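Long-range contact in tRNA (guanosine(18)-2'-O)-methyltransferase (Aquifex aeolicus, PDB 1ZJR), which catalyses the S-adenosyl-L-methionine-dependent 2'-O methylation of guanosine 18 in a subset of tRNA species: residues 44-49 with 163-168. Sequence-based numbering, arbitrary orientation.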
loop_
_atom_site.group_PDB
_atom_site.type_symbol
_atom_site.label_atom_id
_atom_site.label_comp_id
_atom_site.label_asym_id
_atom_site.label_seq_id
_atom_site.Cartn_x
_atom_site.Cartn_y
_atom_site.Cartn_z
ATOM N N ARG A 44 -4.374 2.262 7.421
ATOM C CA ARG A 44 -5.437 3.263 7.318
ATOM C C ARG A 44 -5.256 4.120 6.066
ATOM O O ARG A 44 -6.224 4.438 5.367
ATOM C CB ARG A 44 -5.460 4.181 8.555
ATOM C CG ARG A 44 -6.740 5.030 8.631
ATOM C CD ARG A 44 -6.646 6.264 9.535
ATOM N NE ARG A 44 -6.310 5.967 10.925
ATOM C CZ ARG A 44 -6.557 6.786 11.948
ATOM N NH1 ARG A 44 -7.154 7.953 11.749
ATOM N NH2 ARG A 44 -6.186 6.449 13.176
ATOM N N THR A 45 -4.013 4.501 5.792
ATOM C CA THR A 45 -3.703 5.320 4.625
ATOM C C THR A 45 -3.957 4.562 3.321
ATOM O O THR A 45 -4.421 5.143 2.339
ATOM C CB THR A 45 -2.243 5.794 4.680
ATOM O OG1 THR A 45 -2.054 6.572 5.868
ATOM C CG2 THR A 45 -1.902 6.632 3.468
ATOM N N CYS A 46 -3.650 3.268 3.306
ATOM C CA CYS A 46 -3.892 2.459 2.111
ATOM C C CYS A 46 -5.384 2.471 1.814
ATOM O O CYS A 46 -5.809 2.691 0.673
ATOM C CB CYS A 46 -3.424 1.015 2.335
ATOM S SG CYS A 46 -1.640 0.826 2.251
ATOM N N ASP A 47 -6.174 2.243 2.856
ATOM C CA ASP A 47 -7.632 2.225 2.745
ATOM C C ASP A 47 -8.165 3.557 2.215
ATOM O O ASP A 47 -9.082 3.593 1.383
ATOM C CB ASP A 47 -8.238 1.920 4.122
ATOM C CG ASP A 47 -9.724 2.215 4.194
ATOM O OD1 ASP A 47 -10.519 1.523 3.513
ATOM O OD2 ASP A 47 -10.097 3.147 4.941
ATOM N N ALA A 48 -7.572 4.649 2.688
ATOM C CA ALA A 48 -7.979 5.995 2.292
ATOM C C ALA A 48 -7.792 6.313 0.814
ATOM O O ALA A 48 -8.643 6.974 0.215
ATOM C CB ALA A 48 -7.228 7.038 3.135
ATOM N N VAL A 49 -6.686 5.866 0.224
ATOM C CA VAL A 49 -6.429 6.154 -1.181
ATOM C C VAL A 49 -6.929 5.121 -2.161
ATOM O O VAL A 49 -6.774 5.294 -3.366
ATOM C CB VAL A 49 -4.927 6.385 -1.465
ATOM C CG1 VAL A 49 -4.483 7.684 -0.822
ATOM C CG2 VAL A 49 -4.100 5.204 -0.956
ATOM N N ILE A 163 2.234 10.748 2.156
ATOM C CA ILE A 163 2.592 11.812 1.219
ATOM C C ILE A 163 2.722 11.256 -0.196
ATOM O O ILE A 163 2.186 11.819 -1.155
ATOM C CB ILE A 163 3.925 12.473 1.639
ATOM C CG1 ILE A 163 3.708 13.245 2.944
ATOM C CG2 ILE A 163 4.459 13.384 0.510
ATOM C CD1 ILE A 163 4.990 13.622 3.672
ATOM N N ILE A 164 3.430 10.140 -0.322
ATOM C CA ILE A 164 3.625 9.531 -1.630
ATOM C C ILE A 164 2.318 8.981 -2.183
ATOM O O ILE A 164 1.984 9.226 -3.341
ATOM C CB ILE A 164 4.670 8.409 -1.563
ATOM C CG1 ILE A 164 5.998 8.980 -1.046
ATOM C CG2 ILE A 164 4.862 7.790 -2.955
ATOM C CD1 ILE A 164 7.039 7.914 -0.685
ATOM N N LEU A 165 1.570 8.244 -1.365
ATOM C CA LEU A 165 0.305 7.693 -1.838
ATOM C C LEU A 165 -0.689 8.772 -2.252
ATOM O O LEU A 165 -1.522 8.546 -3.133
ATOM C CB LEU A 165 -0.328 6.787 -0.779
ATOM C CG LEU A 165 0.327 5.407 -0.641
ATOM C CD1 LEU A 165 -0.367 4.622 0.464
ATOM C CD2 LEU A 165 0.221 4.654 -1.977
ATOM N N TYR A 166 -0.623 9.946 -1.629
ATOM C CA TYR A 166 -1.568 10.981 -2.028
ATOM C C TYR A 166 -1.140 11.712 -3.292
ATOM O O TYR A 166 -1.947 12.398 -3.926
ATOM C CB TYR A 166 -1.874 11.927 -0.862
ATOM C CG TYR A 166 -3.144 11.482 -0.169
ATOM C CD1 TYR A 166 -4.403 11.831 -0.680
ATOM C CD2 TYR A 166 -3.097 10.608 0.920
ATOM C CE1 TYR A 166 -5.579 11.310 -0.124
ATOM C CE2 TYR A 166 -4.264 10.084 1.479
ATOM C CZ TYR A 166 -5.498 10.436 0.955
ATOM O OH TYR A 166 -6.646 9.903 1.508
ATOM N N GLU A 167 0.125 11.558 -3.674
ATOM C CA GLU A 167 0.562 12.137 -4.937
ATOM C C GLU A 167 -0.017 11.162 -5.969
ATOM O O GLU A 167 -0.506 11.563 -7.029
ATOM C CB GLU A 167 2.087 12.174 -5.040
ATOM C CG GLU A 167 2.594 12.449 -6.452
ATOM C CD GLU A 167 2.089 13.761 -7.034
ATOM O OE1 GLU A 167 2.229 13.949 -8.262
ATOM O OE2 GLU A 167 1.562 14.604 -6.274
ATOM N N ALA A 168 0.023 9.870 -5.637
ATOM C CA ALA A 168 -0.530 8.844 -6.518
ATOM C C ALA A 168 -2.038 9.072 -6.666
ATOM O O ALA A 168 -2.605 8.923 -7.757
ATOM C CB ALA A 168 -0.260 7.447 -5.943
#
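Val-49, Leu-165 and Tyr-166 carry the packing between two neighbouring helices on one side of the parallel sheet in this knotted SPOUT-family methyltransferase. Segment 44-49 of helix 36-49 faces segment 163-168 of helix 157-174; the two run almost parallel, at 9°, with their axes 10.1 Å apart. No hydrogen bond links them, and the contact rests on side-chain packing.

Val-49 splits its two methyls between two residues of the facing helix. CG1 sits over one face of the Tyr-166 ring in a CH-pi contact, 3.5 Å from the ring centroid and displaced toward CE2 and CZ, with CE2 itself 3.3 Å from Val-49 CG1. CG2 instead meets Leu-165, lying 4.0 Å from its CD1 and nearly as close to its CB. With chi1 at -69°, Val-49 CG1 lies anti to its own carbonyl carbon and CG2 takes the crowded position between N and C, which lets the two branches serve separate neighbours.

Leu-165 reaches in beneath this valine on the sheet side. Its CD1 also packs against Thr-45 CG2 at 3.9 Å and more loosely against Cys-46 SG. The threonine thus offers its methyl to the contact, while its OG1 hydrogen-bonds back to Ala-41 O within its own helix. Val-28 of strand 26-31 touches both Leu-165 and Cys-46, and Leu-123 of the neighbouring strand 121-126 touches Leu-165, so the inner layer of this contact merges with the buried core over the sheet.

Tyr-166 closes the outer, more exposed side. Its ring extends across the gap between the helices until the phenol oxygen reaches Ala-48, whose CB lies at the ring edge, near its plane, 3.3 Å from Tyr-166 OH.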